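Local atomic coordinates of hypothetical protein SpyM3_0169 (Streptococcus pyogenes, PDB entry 1PG6), a protein that is of unknown function but belongs to the AIM24 mitochondrial-biogenesis family of the cupin clan and binds calcium ions in its crystal structure. Residues A[93-98]-A[119-124]; A[97-102]-A[159-164]; A[165-170]-A[220-225]. All coordinates share one frame; numbering follows the deposited sequence.

Interaction 1 of 3, residues A[93-98]-A[119-124]; sequences LALAPN and AFLALD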
loop_
_atom_site.group_PDB
_atom_site.type_symbol
_atom_site.label_atom_id
_atom_site.label_comp_id
_atom_site.label_asym_id
_atom_site.label_seq_id
_atom_site.Cartn_x
_atom_site.Cartn_y
_atom_site.Cartn_z
ATOM N N LEU A 93 6.130 8.983 -16.267
ATOM C CA LEU A 93 6.851 8.951 -15.007
ATOM C C LEU A 93 7.120 7.496 -14.677
ATOM O O LEU A 93 6.457 6.598 -15.197
ATOM C CB LEU A 93 6.059 9.623 -13.880
ATOM C CG LEU A 93 4.809 8.970 -13.297
ATOM C CD1 LEU A 93 4.572 9.512 -11.891
ATOM C CD2 LEU A 93 3.604 9.234 -14.186
ATOM N N ALA A 94 8.112 7.262 -13.830
ATOM C CA ALA A 94 8.465 5.907 -13.440
ATOM C C ALA A 94 8.549 5.868 -11.926
ATOM O O ALA A 94 9.076 6.792 -11.309
ATOM C CB ALA A 94 9.810 5.515 -14.060
ATOM N N LEU A 95 8.019 4.801 -11.341
ATOM C CA LEU A 95 8.019 4.631 -9.893
ATOM C C LEU A 95 8.775 3.381 -9.495
ATOM O O LEU A 95 8.861 2.421 -10.263
ATOM C CB LEU A 95 6.592 4.481 -9.366
ATOM C CG LEU A 95 5.558 5.543 -9.725
ATOM C CD1 LEU A 95 4.216 5.181 -9.075
ATOM C CD2 LEU A 95 6.053 6.898 -9.259
ATOM N N ALA A 96 9.304 3.396 -8.278
ATOM C CA ALA A 96 10.022 2.256 -7.737
ATOM C C ALA A 96 9.518 2.003 -6.320
ATOM O O ALA A 96 9.386 2.938 -5.530
ATOM C CB ALA A 96 11.521 2.548 -7.705
ATOM N N PRO A 97 9.197 0.745 -5.994
ATOM C CA PRO A 97 8.718 0.388 -4.653
ATOM C C PRO A 97 9.855 0.637 -3.664
ATOM O O PRO A 97 11.027 0.529 -4.035
ATOM C CB PRO A 97 8.407 -1.103 -4.780
ATOM C CG PRO A 97 8.114 -1.285 -6.244
ATOM C CD PRO A 97 9.154 -0.417 -6.897
ATOM N N ASN A 98 9.526 0.945 -2.409
ATOM C CA ASN A 98 10.570 1.206 -1.421
ATOM C C ASN A 98 11.181 -0.050 -0.809
ATOM O O ASN A 98 12.139 0.045 -0.044
ATOM C CB ASN A 98 10.053 2.130 -0.308
ATOM C CG ASN A 98 8.857 1.562 0.423
ATOM O OD1 ASN A 98 8.850 0.403 0.828
ATOM N ND2 ASN A 98 7.837 2.390 0.612
ATOM N N ALA A 119 2.261 -1.374 1.718
ATOM C CA ALA A 119 1.899 -2.142 0.526
ATOM C C ALA A 119 1.430 -1.278 -0.643
ATOM O O ALA A 119 1.373 -1.743 -1.784
ATOM C CB ALA A 119 0.823 -3.178 0.865
ATOM N N PHE A 120 1.080 -0.029 -0.364
ATOM C CA PHE A 120 0.608 0.869 -1.409
ATOM C C PHE A 120 1.726 1.432 -2.268
ATOM O O PHE A 120 2.758 1.877 -1.759
ATOM C CB PHE A 120 -0.161 2.047 -0.804
ATOM C CG PHE A 120 -0.596 3.069 -1.817
ATOM C CD1 PHE A 120 -1.622 2.783 -2.713
ATOM C CD2 PHE A 120 0.029 4.310 -1.889
ATOM C CE1 PHE A 120 -2.019 3.715 -3.663
ATOM C CE2 PHE A 120 -0.362 5.250 -2.837
ATOM C CZ PHE A 120 -1.389 4.952 -3.726
ATOM N N LEU A 121 1.518 1.410 -3.582
ATOM C CA LEU A 121 2.494 1.977 -4.510
ATOM C C LEU A 121 1.869 3.078 -5.358
ATOM O O LEU A 121 2.423 4.172 -5.466
ATOM C CB LEU A 121 3.090 0.899 -5.428
ATOM C CG LEU A 121 4.018 1.462 -6.511
ATOM C CD1 LEU A 121 5.114 2.298 -5.872
ATOM C CD2 LEU A 121 4.628 0.321 -7.328
ATOM N N ALA A 122 0.715 2.793 -5.958
ATOM C CA ALA A 122 0.054 3.783 -6.802
ATOM C C ALA A 122 -1.437 3.531 -6.967
ATOM O O ALA A 122 -1.931 2.416 -6.781
ATOM C CB ALA A 122 0.722 3.834 -8.173
ATOM N N LEU A 123 -2.153 4.585 -7.340
ATOM C CA LEU A 123 -3.591 4.494 -7.521
ATOM C C LEU A 123 -4.065 5.531 -8.522
ATOM O O LEU A 123 -3.658 6.689 -8.465
ATOM C CB LEU A 123 -4.290 4.722 -6.179
ATOM C CG LEU A 123 -5.823 4.674 -6.171
ATOM C CD1 LEU A 123 -6.302 3.256 -6.451
ATOM C CD2 LEU A 123 -6.332 5.140 -4.810
ATOM N N ASP A 124 -4.921 5.108 -9.444
ATOM C CA ASP A 124 -5.472 6.010 -10.444
ATOM C C ASP A 124 -6.110 7.215 -9.764
ATOM O O ASP A 124 -6.765 7.077 -8.732
ATOM C CB ASP A 124 -6.524 5.282 -11.283
ATOM C CG ASP A 124 -6.025 4.939 -12.665
ATOM O OD1 ASP A 124 -6.055 3.747 -13.037
ATOM O OD2 ASP A 124 -5.604 5.870 -13.385
#
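Leu-95 and Pro-97 come down onto Leu-121 and Ala-122 in a purely apolar contact, with no hydrogen bond passing between the two segments. CD1 of Leu-95 makes its closest approach, 3.9 Å from CB of Ala-122 and 4.2 Å from the carbonyl O of Leu-121. Its CG stands anti to the carbonyl carbon (chi1 -54°), and the chain then runs on extended, which carries CD1 down to the alanine methyl. Leu-121 answers with both of its methyls. CD1 of Leu-121 lies a looser 4.4 Å from CB of Leu-95 and faces the carbonyl O of Ala-96, while CD2 meets CG of the Pro-97 ring at 4.0 Å, the two side chains crossing at a slant. With CG of Leu-121 anti to its backbone N (chi1 174°), the forked end rises between Leu-95 and the proline.

The second shell explains why two consecutive residues of 119-124 can serve the same neighbour. Leu-121 and Ala-122 both face Leu-159 in a classic beta bulge, and both start their side chains toward 93-98, where a regular strand would turn one of them to the other side.

Leu-95 belongs to strand 91-95, between strands 26-30 and 43-46 of a four-stranded antiparallel sheet; Leu-121 and Ala-122 belong to strand 120-124, between 35-39 and 156-161 of a six-stranded one. The contact is therefore buried sheet-to-sheet packing, into which Val-26 and Ile-28 from one sheet and Leu-38 from the other also reach.

Interaction 2 of 3, residues A[97-102]-A[159-164]; sequences PNTPGQ and LANSFG. With CA (calcium ion), chain B.
Thr-99 and the pair Asn-161 and Ser-162 close on a calcium ion from the two segments. Thr-99 chelates the calcium with both its carbonyl O (2.5 Å) and its OG1 (2.6 Å); chi1 of 60° sets OG1 between the backbone N and the carbonyl carbon, on the metal's side. Asn-161 OD1 binds the calcium at 2.7 Å, Ser-162 adds its carbonyl O, and water 2 a fifth oxygen. OG1 of Thr-99 and OD1 of Asn-161 therefore lie close as fellow ligands, not as a hydrogen-bonded pair; water 1 hydrogen-bonds to this OG1 and, at longer range, to OD1. ND2 of Asn-161 bonds Gly-118 O.

All five oxygens are neutral. The loop between strands 91-95 and 103-108 here wraps the end of strand 156-161, where the chain leaves a six-stranded antiparallel sheet. Water 2 gives a proton to Gln-102 O, which also accepts Ser-162 N at 3.0 Å. Ser-162 OG works both ways: it receives Gln-102 N (3.1 Å) and donates to Gly-164 O (2.8 Å), approaching from above that carbonyl's plane. Pro-100 O takes Gly-164 N in the carbonyl plane at 2.9 Å, while Pro-100 CD lies 3.9 Å from Phe-163 CD1.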
loop_
_atom_site.group_PDB
_atom_site.type_symbol
_atom_site.label_atom_id
_atom_site.label_comp_id
_atom_site.label_asym_id
_atom_site.label_seq_id
_atom_site.Cartn_x
_atom_site.Cartn_y
_atom_site.Cartn_z
ATOM N N PRO A 97 9.197 0.745 -5.994
ATOM C CA PRO A 97 8.718 0.388 -4.653
ATOM C C PRO A 97 9.855 0.637 -3.664
ATOM O O PRO A 97 11.027 0.529 -4.035
ATOM C CB PRO A 97 8.407 -1.103 -4.780
ATOM C CG PRO A 97 8.114 -1.285 -6.244
ATOM C CD PRO A 97 9.154 -0.417 -6.897
ATOM N N ASN A 98 9.526 0.945 -2.409
ATOM C CA ASN A 98 10.570 1.206 -1.421
ATOM C C ASN A 98 11.181 -0.050 -0.809
ATOM O O ASN A 98 12.139 0.045 -0.044
ATOM C CB ASN A 98 10.053 2.130 -0.308
ATOM C CG ASN A 98 8.857 1.562 0.423
ATOM O OD1 ASN A 98 8.850 0.403 0.828
ATOM N ND2 ASN A 98 7.837 2.390 0.612
ATOM N N THR A 99 10.638 -1.220 -1.135
ATOM C CA THR A 99 11.187 -2.470 -0.609
ATOM C C THR A 99 11.429 -3.477 -1.734
ATOM O O THR A 99 10.728 -3.473 -2.747
ATOM C CB THR A 99 10.254 -3.124 0.457
ATOM O OG1 THR A 99 8.978 -3.413 -0.117
ATOM C CG2 THR A 99 10.047 -2.198 1.635
ATOM N N PRO A 100 12.444 -4.339 -1.581
ATOM C CA PRO A 100 12.757 -5.346 -2.602
ATOM C C PRO A 100 11.608 -6.337 -2.725
ATOM O O PRO A 100 11.248 -6.991 -1.750
ATOM C CB PRO A 100 14.009 -6.027 -2.056
ATOM C CG PRO A 100 14.615 -4.985 -1.146
ATOM C CD PRO A 100 13.429 -4.370 -0.487
ATOM N N GLY A 101 11.025 -6.456 -3.914
ATOM C CA GLY A 101 9.929 -7.393 -4.066
ATOM C C GLY A 101 9.267 -7.342 -5.422
ATOM O O GLY A 101 9.934 -7.174 -6.438
ATOM N N GLN A 102 7.946 -7.475 -5.428
ATOM C CA GLN A 102 7.172 -7.474 -6.658
ATOM C C GLN A 102 6.070 -6.423 -6.613
ATOM O O GLN A 102 5.830 -5.795 -5.581
ATOM C CB GLN A 102 6.539 -8.856 -6.888
ATOM C CG GLN A 102 7.554 -9.983 -7.165
ATOM C CD GLN A 102 6.898 -11.349 -7.372
ATOM O OE1 GLN A 102 7.341 -12.152 -8.201
ATOM N NE2 GLN A 102 5.853 -11.620 -6.610
ATOM N N LEU A 159 -1.938 -0.247 -7.650
ATOM C CA LEU A 159 -0.672 -0.967 -7.736
ATOM C C LEU A 159 -0.212 -1.198 -6.299
ATOM O O LEU A 159 -0.029 -0.245 -5.542
ATOM C CB LEU A 159 0.391 -0.151 -8.492
ATOM C CG LEU A 159 0.138 0.167 -9.969
ATOM C CD1 LEU A 159 1.354 0.878 -10.565
ATOM C CD2 LEU A 159 -0.138 -1.117 -10.736
ATOM N N ALA A 160 -0.054 -2.465 -5.920
ATOM C CA ALA A 160 0.403 -2.822 -4.583
ATOM C C ALA A 160 1.801 -3.413 -4.731
ATOM O O ALA A 160 2.135 -3.962 -5.780
ATOM C CB ALA A 160 -0.539 -3.844 -3.952
ATOM N N ASN A 161 2.621 -3.293 -3.692
ATOM C CA ASN A 161 3.991 -3.807 -3.751
ATOM C C ASN A 161 4.279 -4.685 -2.537
ATOM O O ASN A 161 3.731 -4.466 -1.465
ATOM C CB ASN A 161 4.969 -2.633 -3.771
ATOM C CG ASN A 161 5.153 -2.026 -2.399
ATOM O OD1 ASN A 161 6.003 -2.470 -1.630
ATOM N ND2 ASN A 161 4.339 -1.039 -2.069
ATOM N N SER A 162 5.163 -5.665 -2.706
ATOM C CA SER A 162 5.510 -6.565 -1.610
ATOM C C SER A 162 6.973 -6.516 -1.232
ATOM O O SER A 162 7.810 -6.061 -2.002
ATOM C CB SER A 162 5.221 -8.009 -2.011
ATOM O OG SER A 162 6.079 -8.375 -3.088
ATOM N N PHE A 163 7.268 -6.990 -0.029
ATOM C CA PHE A 163 8.644 -7.152 0.413
ATOM C C PHE A 163 8.731 -8.677 0.253
ATOM O O PHE A 163 8.056 -9.431 0.960
ATOM C CB PHE A 163 8.821 -6.776 1.881
ATOM C CG PHE A 163 10.198 -7.075 2.418
ATOM C CD1 PHE A 163 11.337 -6.818 1.650
ATOM C CD2 PHE A 163 10.360 -7.594 3.696
ATOM C CE1 PHE A 163 12.617 -7.078 2.157
ATOM C CE2 PHE A 163 11.639 -7.857 4.216
ATOM C CZ PHE A 163 12.767 -7.599 3.447
ATOM N N GLY A 164 9.542 -9.134 -0.691
ATOM C CA GLY A 164 9.634 -10.557 -0.942
ATOM C C GLY A 164 8.727 -10.884 -2.118
ATOM O O GLY A 164 8.300 -9.983 -2.846
HETATM CA CA CA B . 8.199 -3.684 -2.560
HETATM O O HOH W 1 6.776 -3.346 1.416
HETATM O O HOH W 2 8.324 -4.361 -4.959
#

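Interaction 3 of 3, residues A[165-170]-A[220-225]; sequences SIKKIT and IYIQSL
Ile-166 to Ile-169 pair antiparallel with Gln-223 back to Ile-220, the short strand axes 4.7 Å apart with their directions at 153°, Lys-167 with Ile-222 and Ile-169 with Ile-220 being the hydrogen-bonded pairs, each closed by two N-H...O bonds, and Ile-166 with Gln-223 and Lys-168 with Tyr-221 the non-hydrogen-bonded ones.

On the face carrying Tyr-221, the aliphatic chain of Lys-168 runs out fully extended alongside the ring, its CG 3.7 Å from Tyr-221 CE1 and its CE 3.6 Å from the phenol OH. Ile-166 CG2 sits at the edge of the Tyr-221 ring, in its plane, 4.0 Å from Tyr-221 CD1. Leu-106, from strand 103-108, also touches Tyr-221.

The other face packs through aliphatic carbons, including CB of Lys-167. Ile-222 turns its CG1 between its backbone N and carbonyl carbon (chi1 62°), which swings the branch across to the partner strand: CG1 lies 3.7 Å from CB of Lys-167, and CD1 meets CD1 of Ile-169 at 3.9 Å. Ile-178 and Met-176 of strand 174-179 add to this layer.

Past the strand end, a side chain takes over part of the ladder. Ser-224 N bonds Ser-165 O, but the return bond from Ser-165 N goes to the hydroxyl OG of Ser-224 at 2.9 Å; a chi1 of 67° brings that OG toward the backbone N of Ser-165 on the partner segment.

Backbone bonding thus fastens 166-171 to the sheet as its outermost strand within the chain. Each face of 166-169 pairs an isoleucine with a lysine, both using carbon surface against the neighbouring strand, and together they cover part of Tyr-221 and Ile-222, of which Tyr-221 is the buried one.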
loop_
_atom_site.group_PDB
_atom_site.type_symbol
_atom_site.label_atom_id
_atom_site.label_comp_id
_atom_site.label_asym_id
_atom_site.label_seq_id
_atom_site.Cartn_x
_atom_site.Cartn_y
_atom_site.Cartn_z
ATOM N N SER A 165 8.438 -12.168 -2.310
ATOM C CA SER A 165 7.592 -12.623 -3.414
ATOM C C SER A 165 6.123 -12.702 -3.010
ATOM O O SER A 165 5.813 -12.921 -1.841
ATOM C CB SER A 165 8.064 -13.990 -3.913
ATOM O OG SER A 165 9.418 -13.931 -4.371
ATOM N N ILE A 166 5.235 -12.535 -3.990
ATOM C CA ILE A 166 3.787 -12.554 -3.761
ATOM C C ILE A 166 3.092 -13.863 -4.092
ATOM O O ILE A 166 3.371 -14.489 -5.116
ATOM C CB ILE A 166 3.080 -11.446 -4.587
ATOM C CG1 ILE A 166 3.549 -10.073 -4.115
ATOM C CG2 ILE A 166 1.549 -11.569 -4.454
ATOM C CD1 ILE A 166 3.055 -8.923 -5.002
ATOM N N LYS A 167 2.173 -14.262 -3.216
ATOM C CA LYS A 167 1.383 -15.469 -3.412
ATOM C C LYS A 167 -0.077 -15.057 -3.290
ATOM O O LYS A 167 -0.448 -14.322 -2.377
ATOM C CB LYS A 167 1.713 -16.521 -2.350
ATOM C CG LYS A 167 0.904 -17.802 -2.487
ATOM C CD LYS A 167 1.315 -18.830 -1.450
ATOM C CE LYS A 167 0.520 -20.115 -1.605
ATOM N NZ LYS A 167 -0.938 -19.889 -1.391
ATOM N N LYS A 168 -0.899 -15.518 -4.224
ATOM C CA LYS A 168 -2.321 -15.200 -4.214
ATOM C C LYS A 168 -3.093 -16.372 -3.624
ATOM O O LYS A 168 -2.958 -17.508 -4.080
ATOM C CB LYS A 168 -2.802 -14.922 -5.639
ATOM C CG LYS A 168 -4.290 -14.631 -5.764
ATOM C CD LYS A 168 -4.689 -14.514 -7.228
ATOM C CE LYS A 168 -6.177 -14.258 -7.388
ATOM N NZ LYS A 168 -6.575 -14.195 -8.824
ATOM N N ILE A 169 -3.897 -16.088 -2.607
ATOM C CA ILE A 169 -4.699 -17.111 -1.944
ATOM C C ILE A 169 -6.169 -16.756 -2.110
ATOM O O ILE A 169 -6.556 -15.601 -1.952
ATOM C CB ILE A 169 -4.374 -17.188 -0.431
ATOM C CG1 ILE A 169 -2.890 -17.510 -0.236
ATOM C CG2 ILE A 169 -5.240 -18.251 0.240
ATOM C CD1 ILE A 169 -2.459 -17.559 1.212
ATOM N N THR A 170 -6.985 -17.753 -2.427
ATOM C CA THR A 170 -8.409 -17.525 -2.611
ATOM C C THR A 170 -9.219 -18.231 -1.536
ATOM O O THR A 170 -9.080 -19.437 -1.338
ATOM C CB THR A 170 -8.878 -18.027 -3.996
ATOM O OG1 THR A 170 -8.202 -17.294 -5.025
ATOM C CG2 THR A 170 -10.380 -17.840 -4.153
ATOM N N ILE A 220 -6.533 -12.986 -1.022
ATOM C CA ILE A 220 -5.591 -12.497 -0.027
ATOM C C ILE A 220 -4.221 -12.572 -0.686
ATOM O O ILE A 220 -3.825 -13.632 -1.161
ATOM C CB ILE A 220 -5.572 -13.396 1.226
ATOM C CG1 ILE A 220 -6.945 -13.381 1.903
ATOM C CG2 ILE A 220 -4.499 -12.921 2.191
ATOM C CD1 ILE A 220 -7.117 -14.480 2.927
ATOM N N TYR A 221 -3.511 -11.450 -0.743
ATOM C CA TYR A 221 -2.177 -11.441 -1.331
ATOM C C TYR A 221 -1.176 -11.380 -0.203
ATOM O O TYR A 221 -1.190 -10.451 0.602
ATOM C CB TYR A 221 -1.999 -10.236 -2.258
ATOM C CG TYR A 221 -2.848 -10.329 -3.494
ATOM C CD1 TYR A 221 -2.372 -10.958 -4.648
ATOM C CD2 TYR A 221 -4.158 -9.856 -3.493
ATOM C CE1 TYR A 221 -3.186 -11.114 -5.769
ATOM C CE2 TYR A 221 -4.977 -10.011 -4.611
ATOM C CZ TYR A 221 -4.491 -10.637 -5.735
ATOM O OH TYR A 221 -5.322 -10.802 -6.824
ATOM N N ILE A 222 -0.326 -12.390 -0.115
ATOM C CA ILE A 222 0.677 -12.395 0.934
ATOM C C ILE A 222 2.055 -12.251 0.315
ATOM O O ILE A 222 2.235 -12.478 -0.883
ATOM C CB ILE A 222 0.635 -13.686 1.770
ATOM C CG1 ILE A 222 0.933 -14.895 0.888
ATOM C CG2 ILE A 222 -0.731 -13.833 2.428
ATOM C CD1 ILE A 222 1.166 -16.172 1.667
ATOM N N GLN A 223 3.019 -11.855 1.134
ATOM C CA GLN A 223 4.392 -11.681 0.676
ATOM C C GLN A 223 5.256 -12.657 1.472
ATOM O O GLN A 223 4.921 -13.007 2.595
ATOM C CB GLN A 223 4.853 -10.233 0.883
ATOM C CG GLN A 223 4.896 -9.773 2.336
ATOM C CD GLN A 223 5.238 -8.297 2.487
ATOM O OE1 GLN A 223 5.689 -7.856 3.551
ATOM N NE2 GLN A 223 5.008 -7.523 1.438
ATOM N N SER A 224 6.367 -13.091 0.887
ATOM C CA SER A 224 7.221 -14.083 1.534
ATOM C C SER A 224 8.284 -13.583 2.512
ATOM O O SER A 224 9.098 -14.370 2.989
ATOM C CB SER A 224 7.880 -14.968 0.474
ATOM O OG SER A 224 8.786 -14.219 -0.303
ATOM N N LEU A 225 8.297 -12.284 2.801
ATOM C CA LEU A 225 9.254 -11.732 3.753
ATOM C C LEU A 225 8.557 -10.813 4.754
ATOM O O LEU A 225 7.507 -10.231 4.468
ATOM C CB LEU A 225 10.378 -10.970 3.040
ATOM C CG LEU A 225 11.333 -11.857 2.230
ATOM C CD1 LEU A 225 12.306 -10.985 1.455
ATOM C CD2 LEU A 225 12.087 -12.790 3.165
#

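Interactions 1 and 2 start from the same loop, sharing Pro-97 and Asn-98, and their centres are 9 Å apart; strands 120-124 and 156-161, which they use, are neighbours in one six-stranded sheet. Interaction 3 comes later in the chain, with its centre 11 Å from that of interaction 2 and 18 Å from that of interaction 1. It belongs to a second six-stranded sheet, to which the chain returns through 162-165. Read in order, the three lead from the packing of two sheets, through the calcium site, to the edge of a third; with Phe-163 packed on Leu-225, the calcium-binding loop probably lies near where the sheets come together.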